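Local coordinates for uncharacterized protein (Magnetospirillum magneticum, PDB 3BHW) that probably takes part in a type 1 BREX system, which protects bacteria from double-stranded DNA phages by blocking replication of the phage DNA, at residues L17-L30 against W75-I87. Sequence-based numbering, arbitrary orientation.
Sequences LKLPESRIIAGLLL and WQMVRDGSTQVAI
R23 leaves its helix with CG anti to the carbonyl carbon (chi1 -66°) and runs extended from CG to NE, which carries its guanidinium past V78 to the turn after helix 72-80. There NH1 and NH2 both donate to G81 O, each at 2.8 Å; both bonds are bent, and the equal distances show one oxygen held end-on by two nitrogens, close to the guanidinium plane. A weak bond joins NH1 to R79 O (3.2 Å), and a water links NH2 to T83 OG1. The grip is thus on carbonyls of the last turn of helix 72-80 and the residue just after it, where the helix dipole would probably favour a positive charge. A86 CB lies over one face of the group. L19, with CG anti to its backbone N (chi1 179°), inserts as a knob among V78, T83, A86 and I87, its CD1 3.7 Å from A86 CB; V78 in return enters a hole formed by L19, S22, R23 and A26. At the far end L29 CB makes a CH-pi contact 3.8 Å from the centroid of the W75 six-membered ring, while L30 CD2 meets the ring edge and L30 CD1 lies over a face of the R79 guanidinium, 3.3 Å from R79 NH1. With the axes of 19-30 and 75-80 7.8 Å apart at -131°, this is knobs-into-holes packing against the turn joining helices 72-80 and 83-97, within the all-helical BrxA fold.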
ATOM      1  N   LEU A  17       3.117   2.847   4.403  1.00 16.58           N
ATOM      2  CA  LEU A  17       2.241   3.824   3.758  1.00 15.92           C
ATOM      3  C   LEU A  17       2.725   5.280   3.918  1.00 17.32           C
ATOM      4  O   LEU A  17       2.661   6.058   2.977  1.00 18.03           O
ATOM      5  CB  LEU A  17       0.812   3.662   4.240  1.00 16.84           C
ATOM      6  CG  LEU A  17       0.290   2.244   3.979  1.00 15.15           C
ATOM      7  CD1 LEU A  17      -1.158   2.172   4.485  1.00 17.08           C
ATOM      8  CD2 LEU A  17       0.347   1.823   2.533  1.00 19.89           C
ATOM      9  N   LYS A  18       3.209   5.605   5.104  1.00 17.10           N
ATOM     10  CA  LYS A  18       3.783   6.901   5.412  1.00 18.33           C
ATOM     11  C   LYS A  18       2.884   8.035   4.970  1.00 18.49           C
ATOM     12  O   LYS A  18       3.175   8.765   4.028  1.00 17.96           O
ATOM     13  CB  LYS A  18       5.136   7.012   4.750  1.00 19.88           C
ATOM     14  CG  LYS A  18       6.189   6.105   5.386  1.00 22.16           C
ATOM     15  CD  LYS A  18       7.547   6.480   4.894  1.00 26.21           C
ATOM     16  CE  LYS A  18       8.588   5.707   5.628  1.00 27.83           C
ATOM     17  NZ  LYS A  18       8.882   6.324   6.927  1.00 28.72           N
ATOM     18  N   LEU A  19       1.785   8.196   5.690  1.00 17.54           N
ATOM     19  CA  LEU A  19       0.773   9.183   5.298  1.00 17.49           C
ATOM     20  C   LEU A  19       1.281  10.623   5.196  1.00 17.96           C
ATOM     21  O   LEU A  19       1.006  11.301   4.167  1.00 15.63           O
ATOM     22  CB  LEU A  19      -0.445   9.119   6.207  1.00 17.64           C
ATOM     23  CG  LEU A  19      -1.475  10.153   5.807  1.00 18.45           C
ATOM     24  CD1 LEU A  19      -1.987   9.945   4.387  1.00 16.33           C
ATOM     25  CD2 LEU A  19      -2.610  10.125   6.800  1.00 19.44           C
ATOM     26  N   PRO A  20       1.998  11.110   6.239  1.00 17.57           N
ATOM     27  CA  PRO A  20       2.406  12.503   6.128  1.00 17.17           C
ATOM     28  C   PRO A  20       3.184  12.805   4.827  1.00 16.71           C
ATOM     29  O   PRO A  20       2.920  13.805   4.114  1.00 17.13           O
ATOM     30  CB  PRO A  20       3.279  12.708   7.376  1.00 18.32           C
ATOM     31  CG  PRO A  20       2.708  11.706   8.375  1.00 16.67           C
ATOM     32  CD  PRO A  20       2.429  10.508   7.523  1.00 16.25           C
ATOM     33  N   GLU A  21       4.162  11.970   4.525  1.00 17.45           N
ATOM     34  CA  GLU A  21       4.930  12.160   3.306  1.00 16.75           C
ATOM     35  C   GLU A  21       4.037  12.009   2.085  1.00 16.34           C
ATOM     36  O   GLU A  21       4.189  12.720   1.094  1.00 16.43           O
ATOM     37  CB  GLU A  21       6.031  11.137   3.200  1.00 18.33           C
ATOM     38  CG  GLU A  21       7.216  11.415   4.110  1.00 18.90           C
ATOM     39  CD  GLU A  21       7.089  10.756   5.457  1.00 22.07           C
ATOM     40  OE1 GLU A  21       5.934  10.402   5.873  1.00 20.38           O
ATOM     41  OE2 GLU A  21       8.153  10.598   6.108  1.00 24.33           O
ATOM     42  N   SER A  22       3.098  11.079   2.149  1.00 14.90           N
ATOM     43  CA  SER A  22       2.262  10.804   1.005  1.00 15.29           C
ATOM     44  C   SER A  22       1.360  12.011   0.718  1.00 15.07           C
ATOM     45  O   SER A  22       1.024  12.280  -0.433  1.00 15.64           O
ATOM     46  CB  SER A  22       1.402   9.535   1.220  1.00 15.95           C
ATOM     47  OG  SER A  22       2.175   8.357   0.983  1.00 17.92           O
ATOM     48  N   ARG A  23       0.948  12.721   1.776  1.00 15.93           N
ATOM     49  CA  ARG A  23       0.105  13.915   1.615  1.00 17.59           C
ATOM     50  C   ARG A  23       0.841  14.997   0.852  1.00 18.34           C
ATOM     51  O   ARG A  23       0.252  15.738   0.074  1.00 18.82           O
ATOM     52  CB  ARG A  23      -0.267  14.493   2.956  1.00 16.55           C
ATOM     53  CG  ARG A  23      -1.195  13.597   3.837  1.00 17.14           C
ATOM     54  CD  ARG A  23      -1.964  14.515   4.748  1.00 20.22           C
ATOM     55  NE  ARG A  23      -2.782  13.883   5.785  1.00 18.75           N
ATOM     56  CZ  ARG A  23      -4.113  13.742   5.710  1.00 18.70           C
ATOM     57  NH1 ARG A  23      -4.749  14.092   4.604  1.00 18.04           N
ATOM     58  NH2 ARG A  23      -4.818  13.239   6.724  1.00 23.14           N
ATOM     59  N   ILE A  24       2.148  15.076   1.071  1.00 18.55           N
ATOM     60  CA  ILE A  24       2.941  16.130   0.465  1.00 19.95           C
ATOM     61  C   ILE A  24       3.090  15.782  -1.011  1.00 18.61           C
ATOM     62  O   ILE A  24       2.960  16.649  -1.873  1.00 19.91           O
ATOM     63  CB  ILE A  24       4.337  16.334   1.129  1.00 21.74           C
ATOM     64  CG1 ILE A  24       4.157  16.971   2.521  1.00 22.29           C
ATOM     65  CG2 ILE A  24       5.195  17.248   0.261  1.00 19.33           C
ATOM     66  CD1 ILE A  24       5.297  16.741   3.466  1.00 28.15           C
ATOM     67  N   ILE A  25       3.270  14.498  -1.293  1.00 18.68           N
ATOM     68  CA  ILE A  25       3.467  14.032  -2.668  1.00 19.59           C
ATOM     69  C   ILE A  25       2.169  14.189  -3.446  1.00 20.22           C
ATOM     70  O   ILE A  25       2.169  14.651  -4.594  1.00 19.27           O
ATOM     71  CB  ILE A  25       4.052  12.575  -2.700  1.00 20.56           C
ATOM     72  CG1 ILE A  25       5.530  12.572  -2.244  1.00 17.97           C
ATOM     73  CG2 ILE A  25       3.968  11.955  -4.110  1.00 20.13           C
ATOM     74  CD1 ILE A  25       6.012  11.276  -1.597  1.00 20.71           C
ATOM     75  N   ALA A  26       1.045  13.850  -2.800  1.00 19.49           N
ATOM     76  CA  ALA A  26      -0.290  14.077  -3.364  1.00 20.63           C
ATOM     77  C   ALA A  26      -0.541  15.552  -3.687  1.00 20.60           C
ATOM     78  O   ALA A  26      -1.135  15.865  -4.723  1.00 20.42           O
ATOM     79  CB  ALA A  26      -1.366  13.542  -2.435  1.00 20.93           C
ATOM     80  N   GLY A  27      -0.077  16.465  -2.828  1.00 19.84           N
ATOM     81  CA  GLY A  27      -0.086  17.899  -3.150  1.00 19.62           C
ATOM     82  C   GLY A  27       0.638  18.232  -4.443  1.00 20.10           C
ATOM     83  O   GLY A  27       0.110  18.956  -5.288  1.00 20.17           O
ATOM     84  N   LEU A  28       1.846  17.699  -4.581  1.00 20.60           N
ATOM     85  CA  LEU A  28       2.665  17.930  -5.757  1.00 21.25           C
ATOM     86  C   LEU A  28       2.012  17.360  -6.985  1.00 20.83           C
ATOM     87  O   LEU A  28       2.143  17.923  -8.079  1.00 22.12           O
ATOM     88  CB  LEU A  28       4.048  17.319  -5.591  1.00 20.40           C
ATOM     89  CG  LEU A  28       5.006  18.156  -4.742  1.00 21.50           C
ATOM     90  CD1 LEU A  28       6.098  17.261  -4.180  1.00 19.49           C
ATOM     91  CD2 LEU A  28       5.586  19.269  -5.594  1.00 24.72           C
ATOM     92  N   LEU A  29       1.324  16.227  -6.828  1.00 19.75           N
ATOM     93  CA  LEU A  29       0.623  15.637  -7.968  1.00 20.57           C
ATOM     94  C   LEU A  29      -0.549  16.539  -8.379  1.00 21.07           C
ATOM     95  O   LEU A  29      -0.806  16.740  -9.570  1.00 21.60           O
ATOM     96  CB  LEU A  29       0.163  14.208  -7.670  1.00 20.70           C
ATOM     97  CG  LEU A  29       1.344  13.212  -7.689  1.00 20.28           C
ATOM     98  CD1 LEU A  29       0.939  11.842  -7.125  1.00 21.01           C
ATOM     99  CD2 LEU A  29       1.911  13.076  -9.084  1.00 26.44           C
ATOM    100  N   LEU A  30      -1.242  17.105  -7.386  1.00 21.42           N
ATOM    101  CA  LEU A  30      -2.394  17.960  -7.653  1.00 23.29           C
ATOM    102  C   LEU A  30      -2.002  19.339  -8.177  1.00 23.28           C
ATOM    103  O   LEU A  30      -2.786  19.977  -8.880  1.00 24.72           O
ATOM    104  CB  LEU A  30      -3.259  18.102  -6.406  1.00 22.14           C
ATOM    105  CG  LEU A  30      -4.025  16.831  -6.044  1.00 22.97           C
ATOM    106  CD1 LEU A  30      -4.572  16.842  -4.584  1.00 21.50           C
ATOM    107  CD2 LEU A  30      -5.097  16.540  -7.109  1.00 18.83           C
ATOM    108  N   TRP A  75      -5.867  11.390  -5.188  1.00 19.47           N
ATOM    109  CA  TRP A  75      -4.832  12.304  -4.688  1.00 19.31           C
ATOM    110  C   TRP A  75      -5.439  13.356  -3.754  1.00 19.87           C
ATOM    111  O   TRP A  75      -4.863  13.653  -2.713  1.00 19.67           O
ATOM    112  CB  TRP A  75      -4.086  13.007  -5.820  1.00 20.39           C
ATOM    113  CG  TRP A  75      -3.547  12.134  -6.870  1.00 19.36           C
ATOM    114  CD1 TRP A  75      -3.253  10.796  -6.791  1.00 20.06           C
ATOM    115  CD2 TRP A  75      -3.191  12.546  -8.176  1.00 20.79           C
ATOM    116  NE1 TRP A  75      -2.729  10.354  -7.981  1.00 20.23           N
ATOM    117  CE2 TRP A  75      -2.712  11.407  -8.863  1.00 20.40           C
ATOM    118  CE3 TRP A  75      -3.219  13.776  -8.846  1.00 22.04           C
ATOM    119  CZ2 TRP A  75      -2.252  11.470 -10.187  1.00 18.55           C
ATOM    120  CZ3 TRP A  75      -2.802  13.823 -10.167  1.00 21.63           C
ATOM    121  CH2 TRP A  75      -2.327  12.681 -10.820  1.00 20.27           C
ATOM    122  N   GLN A  76      -6.613  13.878  -4.098  1.00 20.48           N
ATOM    123  CA  GLN A  76      -7.230  14.926  -3.283  1.00 21.67           C
ATOM    124  C   GLN A  76      -7.639  14.354  -1.908  1.00 20.64           C
ATOM    125  O   GLN A  76      -7.514  15.023  -0.893  1.00 20.69           O
ATOM    126  CB  GLN A  76      -8.424  15.529  -4.036  1.00 21.94           C
ATOM    127  CG  GLN A  76      -8.903  16.864  -3.490  1.00 27.18           C
ATOM    128  CD  GLN A  76      -8.339  18.083  -4.232  1.00 31.64           C
ATOM    129  OE1 GLN A  76      -7.995  19.084  -3.608  1.00 36.24           O
ATOM    130  NE2 GLN A  76      -8.253  18.006  -5.559  1.00 35.40           N
ATOM    131  N   MET A  77      -8.092  13.100  -1.894  1.00 20.39           N
ATOM    132  CA  MET A  77      -8.392  12.383  -0.659  0.50 20.56           C
ATOM    133  C   MET A  77      -7.167  12.201   0.231  1.00 19.88           C
ATOM    134  O   MET A  77      -7.252  12.325   1.468  1.00 20.62           O
ATOM    135  CB  MET A  77      -8.976  11.001  -0.970  0.50 21.26           C
ATOM    136  CG  MET A  77     -10.276  11.046  -1.724  0.50 21.54           C
ATOM    137  SD  MET A  77     -11.009   9.424  -1.997  0.50 21.66           S
ATOM    138  CE  MET A  77     -11.210   8.872  -0.319  0.50 22.89           C
ATOM    139  N   VAL A  78      -6.042  11.885  -0.393  1.00 18.53           N
ATOM    140  CA  VAL A  78      -4.779  11.712   0.341  1.00 18.90           C
ATOM    141  C   VAL A  78      -4.368  13.045   0.936  1.00 19.03           C
ATOM    142  O   VAL A  78      -4.079  13.119   2.126  1.00 18.92           O
ATOM    143  CB  VAL A  78      -3.648  11.112  -0.530  1.00 18.74           C
ATOM    144  CG1 VAL A  78      -2.362  11.008   0.288  1.00 19.05           C
ATOM    145  CG2 VAL A  78      -4.066   9.752  -0.983  1.00 16.46           C
ATOM    146  N   ARG A  79      -4.399  14.086   0.117  1.00 20.23           N
ATOM    147  CA  ARG A  79      -3.926  15.400   0.556  1.00 20.92           C
ATOM    148  C   ARG A  79      -4.823  16.008   1.628  1.00 22.31           C
ATOM    149  O   ARG A  79      -4.323  16.538   2.635  1.00 22.26           O
ATOM    150  CB  ARG A  79      -3.784  16.364  -0.629  1.00 21.16           C
ATOM    151  CG  ARG A  79      -3.144  17.679  -0.198  1.00 20.49           C
ATOM    152  CD  ARG A  79      -3.260  18.742  -1.263  1.00 25.52           C
ATOM    153  NE  ARG A  79      -4.634  19.205  -1.422  1.00 25.13           N
ATOM    154  CZ  ARG A  79      -5.103  19.809  -2.515  1.00 26.76           C
ATOM    155  NH1 ARG A  79      -4.321  20.005  -3.574  1.00 27.23           N
ATOM    156  NH2 ARG A  79      -6.366  20.186  -2.562  1.00 31.73           N
ATOM    157  N   ASP A  80      -6.140  15.908   1.417  1.00 22.19           N
ATOM    158  CA  ASP A  80      -7.120  16.690   2.178  1.00 24.40           C
ATOM    159  C   ASP A  80      -7.921  15.912   3.202  1.00 24.39           C
ATOM    160  O   ASP A  80      -8.470  16.494   4.126  1.00 25.58           O
ATOM    161  CB  ASP A  80      -8.074  17.414   1.218  1.00 24.96           C
ATOM    162  CG  ASP A  80      -7.364  18.453   0.351  1.00 26.33           C
ATOM    163  OD1 ASP A  80      -6.351  19.055   0.802  1.00 28.41           O
ATOM    164  OD2 ASP A  80      -7.830  18.682  -0.789  1.00 30.72           O
ATOM    165  N   GLY A  81      -7.977  14.598   3.066  1.00 24.17           N
ATOM    166  CA  GLY A  81      -8.926  13.826   3.855  1.00 24.39           C
ATOM    167  C   GLY A  81      -8.474  13.611   5.281  1.00 24.07           C
ATOM    168  O   GLY A  81      -7.323  13.917   5.653  1.00 23.49           O
ATOM    169  N   SER A  82      -9.379  13.060   6.072  1.00 23.93           N
ATOM    170  CA  SER A  82      -9.101  12.750   7.447  1.00 23.73           C
ATOM    171  C   SER A  82      -8.031  11.671   7.477  1.00 23.47           C
ATOM    172  O   SER A  82      -7.722  11.036   6.458  1.00 22.11           O
ATOM    173  CB  SER A  82     -10.368  12.255   8.155  1.00 24.20           C
ATOM    174  OG  SER A  82     -10.766  10.981   7.655  1.00 25.98           O
ATOM    175  N   THR A  83      -7.492  11.459   8.657  1.00 23.22           N
ATOM    176  CA  THR A  83      -6.458  10.485   8.877  1.00 24.12           C
ATOM    177  C   THR A  83      -6.838   9.086   8.349  1.00 24.20           C
ATOM    178  O   THR A  83      -6.076   8.475   7.595  1.00 24.26           O
ATOM    179  CB  THR A  83      -6.065  10.488  10.362  1.00 24.12           C
ATOM    180  OG1 THR A  83      -5.495  11.765  10.679  1.00 26.16           O
ATOM    181  CG2 THR A  83      -5.008   9.441  10.620  1.00 25.89           C
ATOM    182  N   GLN A  84      -8.004   8.580   8.720  1.00 24.66           N
ATOM    183  CA  GLN A  84      -8.424   7.245   8.274  1.00 25.41           C
ATOM    184  C   GLN A  84      -8.765   7.235   6.775  1.00 25.14           C
ATOM    185  O   GLN A  84      -8.392   6.308   6.041  1.00 25.51           O
ATOM    186  CB  GLN A  84      -9.591   6.737   9.136  1.00 26.55           C
ATOM    187  CG  GLN A  84     -10.125   5.343   8.761  1.00 29.61           C
ATOM    188  CD  GLN A  84      -9.351   4.197   9.424  1.00 33.81           C
ATOM    189  OE1 GLN A  84      -8.461   3.582   8.807  1.00 34.77           O
ATOM    190  NE2 GLN A  84      -9.685   3.904  10.682  1.00 33.27           N
ATOM    191  N   VAL A  85      -9.443   8.272   6.292  1.00 23.83           N
ATOM    192  CA  VAL A  85      -9.790   8.297   4.880  1.00 22.30           C
ATOM    193  C   VAL A  85      -8.497   8.323   4.041  1.00 20.92           C
ATOM    194  O   VAL A  85      -8.342   7.539   3.104  1.00 19.10           O
ATOM    195  CB  VAL A  85     -10.784   9.457   4.522  1.00 22.21           C
ATOM    196  CG1 VAL A  85     -11.010   9.523   3.051  1.00 25.36           C
ATOM    197  CG2 VAL A  85     -12.122   9.268   5.227  1.00 21.65           C
ATOM    198  N   ALA A  86      -7.588   9.238   4.380  1.00 18.51           N
ATOM    199  CA  ALA A  86      -6.338   9.403   3.627  1.00 17.77           C
ATOM    200  C   ALA A  86      -5.483   8.138   3.683  1.00 18.94           C
ATOM    201  O   ALA A  86      -4.937   7.701   2.655  1.00 17.74           O
ATOM    202  CB  ALA A  86      -5.557  10.671   4.124  1.00 17.08           C
ATOM    203  N   ILE A  87      -5.355   7.532   4.859  1.00 19.00           N
ATOM    204  CA  ILE A  87      -4.487   6.341   4.946  1.00 18.79           C
ATOM    205  C   ILE A  87      -5.055   5.187   4.108  1.00 18.74           C
ATOM    206  O   ILE A  87      -4.305   4.485   3.446  1.00 18.98           O
ATOM    207  CB  ILE A  87      -4.244   5.896   6.392  1.00 19.19           C
ATOM    208  CG1 ILE A  87      -3.069   4.925   6.458  1.00 22.86           C
ATOM    209  CG2 ILE A  87      -5.515   5.337   6.997  1.00 21.36           C
ATOM    210  CD1 ILE A  87      -1.810   5.544   6.981  1.00 26.96           C
TER
HETATM  211  O   HOH W   1      -3.571  13.357   9.490  1.00 25.22           O
HETATM  212  O   HOH W   2      -1.664  20.795  -4.026  1.00 29.08           O